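Local coordinates for uncharacterized protein (Bordetella pertussis, PDB 3FVV) that probably removes the phosphate from histidinol phosphate to give histidinol in histidine biosynthesis, as a magnesium-dependent hydrolase of the HAD-like superfamily, at residues Val114-Ser119 with Pro154-Gly159; Ile135-Glu140 with Gly148-Thr153. All coordinates share one frame; numbering follows the deposited sequence.

Interaction 1: residues Val114-Ser119 with Pro154-Gly159. With SO4 (sulfate ion), chain C.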
loop_
_atom_site.group_PDB
_atom_site.type_symbol
_atom_site.label_atom_id
_atom_site.label_comp_id
_atom_site.label_asym_id
_atom_site.label_seq_id
_atom_site.Cartn_x
_atom_site.Cartn_y
_atom_site.Cartn_z
ATOM N N VAL A 114 1.623 -1.181 -5.412
ATOM C CA VAL A 114 0.261 -1.687 -5.311
ATOM C C VAL A 114 -0.096 -1.915 -3.852
ATOM O O VAL A 114 0.394 -2.889 -3.221
ATOM C CB VAL A 114 0.080 -3.018 -6.116
ATOM C CG1 VAL A 114 -1.431 -3.302 -6.282
ATOM C CG2 VAL A 114 0.783 -2.940 -7.475
ATOM N N THR A 115 -0.954 -1.049 -3.315
ATOM C CA THR A 115 -1.154 -0.965 -1.883
ATOM C C THR A 115 -2.595 -0.626 -1.487
ATOM O O THR A 115 -3.240 0.197 -2.121
ATOM C CB THR A 115 -0.172 0.112 -1.293
ATOM O OG1 THR A 115 -0.422 0.290 0.100
ATOM C CG2 THR A 115 -0.342 1.439 -2.008
ATOM N N ALA A 116 -3.068 -1.249 -0.399
ATOM C CA ALA A 116 -4.391 -0.972 0.159
ATOM C C ALA A 116 -4.385 0.362 0.862
ATOM O O ALA A 116 -5.441 0.927 1.073
ATOM C CB ALA A 116 -4.837 -2.042 1.147
ATOM N N THR A 117 -3.224 0.866 1.264
ATOM C CA THR A 117 -3.219 2.150 1.977
ATOM C C THR A 117 -3.567 3.253 0.947
ATOM O O THR A 117 -3.057 3.272 -0.144
ATOM C CB THR A 117 -1.933 2.359 2.768
ATOM O OG1 THR A 117 -1.859 1.386 3.830
ATOM C CG2 THR A 117 -1.861 3.781 3.416
ATOM N N ASN A 118 -4.479 4.142 1.313
ATOM C CA ASN A 118 -5.069 5.076 0.351
ATOM C C ASN A 118 -4.061 5.983 -0.364
ATOM O O ASN A 118 -2.996 6.356 0.216
ATOM C CB ASN A 118 -6.226 5.860 1.002
ATOM C CG ASN A 118 -5.772 6.992 1.903
ATOM O OD1 ASN A 118 -5.389 8.048 1.399
ATOM N ND2 ASN A 118 -5.928 6.830 3.229
ATOM N N SER A 119 -4.391 6.300 -1.630
ATOM C CA SER A 119 -3.525 7.066 -2.496
ATOM C C SER A 119 -3.148 8.492 -1.992
ATOM O O SER A 119 -2.080 8.972 -2.300
ATOM C CB SER A 119 -4.066 7.127 -3.936
ATOM O OG SER A 119 -5.328 7.762 -3.956
ATOM N N PRO A 154 -11.233 -1.194 -4.301
ATOM C CA PRO A 154 -10.114 -1.147 -3.395
ATOM C C PRO A 154 -8.949 -2.014 -3.864
ATOM O O PRO A 154 -9.155 -3.075 -4.487
ATOM C CB PRO A 154 -10.673 -1.635 -2.056
ATOM C CG PRO A 154 -12.087 -2.055 -2.311
ATOM C CD PRO A 154 -12.484 -1.676 -3.682
ATOM N N SER A 155 -7.746 -1.531 -3.602
ATOM C CA SER A 155 -6.520 -2.242 -3.955
ATOM C C SER A 155 -6.145 -3.141 -2.780
ATOM O O SER A 155 -5.175 -2.945 -2.066
ATOM C CB SER A 155 -5.433 -1.254 -4.335
ATOM O OG SER A 155 -4.438 -1.942 -5.049
ATOM N N PHE A 156 -7.000 -4.131 -2.591
ATOM C CA PHE A 156 -6.928 -5.014 -1.419
ATOM C C PHE A 156 -7.376 -6.404 -1.815
ATOM O O PHE A 156 -8.404 -6.584 -2.464
ATOM C CB PHE A 156 -7.764 -4.455 -0.277
ATOM C CG PHE A 156 -7.751 -5.299 0.963
ATOM C CD1 PHE A 156 -6.632 -5.406 1.720
ATOM C CD2 PHE A 156 -8.922 -5.959 1.382
ATOM C CE1 PHE A 156 -6.616 -6.199 2.897
ATOM C CE2 PHE A 156 -8.956 -6.713 2.554
ATOM C CZ PHE A 156 -7.777 -6.833 3.322
ATOM N N ARG A 157 -6.561 -7.375 -1.448
ATOM C CA ARG A 157 -6.820 -8.749 -1.800
ATOM C C ARG A 157 -7.051 -8.929 -3.308
ATOM O O ARG A 157 -6.206 -8.556 -4.113
ATOM C CB ARG A 157 -7.999 -9.282 -0.981
ATOM C CG ARG A 157 -7.731 -9.301 0.464
ATOM C CD ARG A 157 -8.765 -10.145 1.189
ATOM N NE ARG A 157 -8.325 -10.373 2.570
ATOM C CZ ARG A 157 -9.058 -10.149 3.678
ATOM N NH1 ARG A 157 -10.321 -9.709 3.609
ATOM N NH2 ARG A 157 -8.536 -10.387 4.891
ATOM N N GLU A 158 -8.195 -9.503 -3.683
ATOM C CA GLU A 158 -8.486 -9.757 -5.086
ATOM C C GLU A 158 -8.598 -8.432 -5.852
ATOM O O GLU A 158 -8.444 -8.405 -7.061
ATOM C CB GLU A 158 -9.804 -10.581 -5.301
ATOM C CG GLU A 158 -10.238 -11.568 -4.164
ATOM C CD GLU A 158 -11.133 -10.897 -3.058
ATOM O OE1 GLU A 158 -12.259 -10.389 -3.367
ATOM O OE2 GLU A 158 -10.732 -10.907 -1.861
ATOM N N GLY A 159 -8.947 -7.339 -5.154
ATOM C CA GLY A 159 -8.991 -6.027 -5.793
ATOM C C GLY A 159 -7.655 -5.578 -6.365
ATOM O O GLY A 159 -7.623 -4.821 -7.344
HETATM S S SO4 C . -0.489 -2.856 1.780
HETATM O O1 SO4 C . 0.686 -2.120 1.178
HETATM O O2 SO4 C . -1.545 -3.238 0.765
HETATM O O3 SO4 C . 0.097 -3.959 2.526
HETATM O O4 SO4 C . -1.194 -2.006 2.752
#
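Ser155 presses against the backbone of Thr115 and Ala116 where strand 110-115 ends. Ser155 CB sits 3.4 Å from Thr115 O. Its hydroxyl lies anti to the backbone N (chi1 -162°), which brings OG alongside the CG1 methyl of Val114. Ser155 OG is hydrogen-bonded to the backbone O of Ile135 on the next strand. Ser155 is also the centre of an inverse gamma turn, closed by a weak hydrogen bond from Phe156 N to Pro154 O. The turn brings Ser155 O to 3.1 Å from Ala116 CA. No hydrogen bond joins the two segments directly.

Phe156 follows, and Phe156 CD1 meets Ala116 CB obliquely at 3.9 Å. Arg157 lays its guanidinium over Phe156 CZ. Helix 158-170 then begins, and Lys160 NZ on it is hydrogen-bonded to both Val114 O and a sulfate ion.

The sulfate lies at the end of the strand. Ala116 N points almost straight at sulfate O2 (2.8 Å, 175°), and Thr115 OG1 gives a hydrogen bond of 2.9 Å to sulfate O1. Thr115 OG1 also accepts from Thr117 N in an ST turn. Backbone N atoms of Leu11 and Asp12 complete the grip. A strand-end threonine, a lysine and backbone amides around a tetrahedral anion are typical of the HAD phosphate site, which the sulfate probably marks.

Interaction 2: residues Ile135-Glu140 with Gly148-Thr153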
loop_
_atom_site.group_PDB
_atom_site.type_symbol
_atom_site.label_atom_id
_atom_site.label_comp_id
_atom_site.label_asym_id
_atom_site.label_seq_id
_atom_site.Cartn_x
_atom_site.Cartn_y
_atom_site.Cartn_z
ATOM N N ILE A 135 -1.015 2.085 -7.591
ATOM C CA ILE A 135 -2.268 1.399 -7.726
ATOM C C ILE A 135 -2.735 1.173 -6.281
ATOM O O ILE A 135 -2.445 0.129 -5.636
ATOM C CB ILE A 135 -2.101 0.092 -8.548
ATOM C CG1 ILE A 135 -1.542 0.372 -9.971
ATOM C CG2 ILE A 135 -3.432 -0.646 -8.665
ATOM C CD1 ILE A 135 -0.757 -0.811 -10.588
ATOM N N ALA A 136 -3.420 2.190 -5.764
ATOM C CA ALA A 136 -3.828 2.260 -4.351
ATOM C C ALA A 136 -5.330 2.450 -4.219
ATOM O O ALA A 136 -5.977 2.899 -5.135
ATOM C CB ALA A 136 -3.109 3.438 -3.617
ATOM N N THR A 137 -5.894 2.101 -3.058
ATOM C CA THR A 137 -7.311 2.398 -2.780
ATOM C C THR A 137 -7.435 3.923 -2.881
ATOM O O THR A 137 -6.585 4.662 -2.375
ATOM C CB THR A 137 -7.682 1.873 -1.432
ATOM O OG1 THR A 137 -7.531 0.456 -1.505
ATOM C CG2 THR A 137 -9.176 2.237 -0.979
ATOM N N ASP A 138 -8.442 4.380 -3.599
ATOM C CA ASP A 138 -8.586 5.791 -3.864
ATOM C C ASP A 138 -9.704 6.370 -3.039
ATOM O O ASP A 138 -10.853 5.900 -3.082
ATOM C CB ASP A 138 -8.859 6.085 -5.344
ATOM C CG ASP A 138 -7.639 5.754 -6.235
ATOM O OD1 ASP A 138 -6.475 6.090 -5.852
ATOM O OD2 ASP A 138 -7.871 5.148 -7.304
ATOM N N PRO A 139 -9.391 7.458 -2.343
ATOM C CA PRO A 139 -10.428 8.141 -1.604
ATOM C C PRO A 139 -11.253 9.013 -2.528
ATOM O O PRO A 139 -10.691 9.745 -3.337
ATOM C CB PRO A 139 -9.640 9.007 -0.587
ATOM C CG PRO A 139 -8.315 9.074 -1.004
ATOM C CD PRO A 139 -8.075 8.109 -2.221
ATOM N N GLU A 140 -12.581 8.928 -2.445
ATOM C CA GLU A 140 -13.428 9.850 -3.178
ATOM C C GLU A 140 -13.145 11.296 -2.675
ATOM O O GLU A 140 -13.089 11.561 -1.443
ATOM C CB GLU A 140 -14.901 9.492 -2.972
ATOM C CG GLU A 140 -15.869 10.371 -3.676
ATOM C CD GLU A 140 -17.333 10.077 -3.207
ATOM O OE1 GLU A 140 -17.627 10.034 -1.985
ATOM O OE2 GLU A 140 -18.163 9.856 -4.080
ATOM N N GLY A 148 -14.833 10.557 2.682
ATOM C CA GLY A 148 -14.912 9.364 3.537
ATOM C C GLY A 148 -15.281 8.049 2.853
ATOM O O GLY A 148 -15.209 6.962 3.487
ATOM N N ARG A 149 -15.621 8.117 1.552
ATOM C CA ARG A 149 -15.969 6.954 0.765
ATOM C C ARG A 149 -14.852 6.527 -0.193
ATOM O O ARG A 149 -13.997 7.340 -0.612
ATOM C CB ARG A 149 -17.253 7.239 -0.027
ATOM C CG ARG A 149 -18.421 7.762 0.848
ATOM C CD ARG A 149 -19.748 7.618 0.126
ATOM N NE ARG A 149 -19.693 8.216 -1.216
ATOM C CZ ARG A 149 -20.706 8.196 -2.085
ATOM N NH1 ARG A 149 -21.866 7.677 -1.740
ATOM N NH2 ARG A 149 -20.584 8.759 -3.281
ATOM N N ILE A 150 -14.845 5.248 -0.549
ATOM C CA ILE A 150 -13.894 4.687 -1.534
ATOM C C ILE A 150 -14.376 4.947 -2.944
ATOM O O ILE A 150 -15.542 4.770 -3.223
ATOM C CB ILE A 150 -13.764 3.167 -1.386
ATOM C CG1 ILE A 150 -13.150 2.847 -0.026
ATOM C CG2 ILE A 150 -12.860 2.571 -2.475
ATOM C CD1 ILE A 150 -13.206 1.386 0.345
ATOM N N GLU A 151 -13.472 5.378 -3.818
ATOM C CA GLU A 151 -13.758 5.570 -5.207
ATOM C C GLU A 151 -13.270 4.353 -5.963
ATOM O O GLU A 151 -12.054 4.066 -6.029
ATOM C CB GLU A 151 -13.066 6.875 -5.643
ATOM C CG GLU A 151 -13.058 7.229 -7.096
ATOM C CD GLU A 151 -14.324 7.901 -7.480
ATOM O OE1 GLU A 151 -14.630 8.980 -6.918
ATOM O OE2 GLU A 151 -15.008 7.352 -8.380
ATOM N N GLY A 152 -14.206 3.586 -6.512
ATOM C CA GLY A 152 -13.870 2.442 -7.366
ATOM C C GLY A 152 -13.467 1.214 -6.557
ATOM O O GLY A 152 -14.005 0.984 -5.482
ATOM N N THR A 153 -12.618 0.359 -7.124
ATOM C CA THR A 153 -12.318 -0.907 -6.498
ATOM C C THR A 153 -11.124 -0.703 -5.550
ATOM O O THR A 153 -10.136 -0.100 -5.941
ATOM C CB THR A 153 -11.929 -1.959 -7.538
ATOM O OG1 THR A 153 -13.002 -2.125 -8.456
ATOM C CG2 THR A 153 -11.610 -3.309 -6.889
HETATM O O HOH W 1 -10.219 2.334 -4.766
HETATM O O HOH W 2 -10.280 4.004 -8.086
HETATM O O HOH W 3 -12.937 9.829 0.660
#
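Segments 135-140 and 148-153 run antiparallel, with Pro139 facing Ile150 as a non-hydrogen-bonded pair, CA to CA 4.9 Å. Two backbone bonds flank this pair: Glu151 N gives to Asp138 O, and Glu140 N gives to Arg149 O.

The main side-chain link is the salt bridge between Glu140 and Arg149. The two chains lie side by side and point the same way. Glu140 is extended, with CG anti to the backbone N (chi1 180°), and Arg149 bends at chi3; together these bring carboxylate and guanidinium side-on. Arg149 NE gives to Glu140 OE1 (2.9 Å) and Arg149 NH2 to Glu140 OE2 (2.8 Å). The second bond is nearly straight and uses the syn lone pair of OE2. The two planes are only 24° apart. Thr147 OG1 is also hydrogen-bonded to Glu140 OE1, which further fixes the carboxylate.

Glu151 crosses Glu140 at about a right angle, with Glu151 OE1 3.7 Å from Glu140 CG. The carboxylate oxygens Glu140 OE2 and Glu151 OE1 are 4.6 Å apart; the salt bridge probably offsets the charge of Glu140. Thr137 CG2 touches Ile150 CG2 at 4.0 Å.

One water accepts from Asp138 N and gives to the backbone O atoms of Glu151 and Thr153. Another joins Asp138 OD2 to Glu151 O. A third links Gly148 N with Glu140 O and Arg149 O.

This is a surface pairing. Residues 138-140 lie in the second half of strand 133-142, past Ile135, which still pairs with strand 110-115. Ile150 and Pro139 both pack on Leu66 of helix 58-70. Asp138 OD1 is hydrogen-bonded to Ser119 OG at the start of helix 119-128, and Arg163 NH1 of helix 158-170 to Ala136 O and Thr153 O.

From the N terminus, strand 110-115 leads into residues 114-119, the first half of interaction 1. Helix 119-128 follows, and the chain returns on strand 133-142, parallel to strand 110-115. Residues 135-140 then pair with 148-153 in interaction 2, closing a short loop that includes strand 145-147. Residues 154-159 follow at once, come back to 114-119 and close the larger loop of interaction 1. Interaction 2 therefore nests within interaction 1, and the two do not cross. Their centres lie about 9 Å apart. Ser119 N joins them through a hydrogen bond to Thr137 O. Interaction 1 sets the loop before helix 158-170 against the end of strand 110-115. Interaction 2 adds strand 150-151 to the edge of strand 133-142.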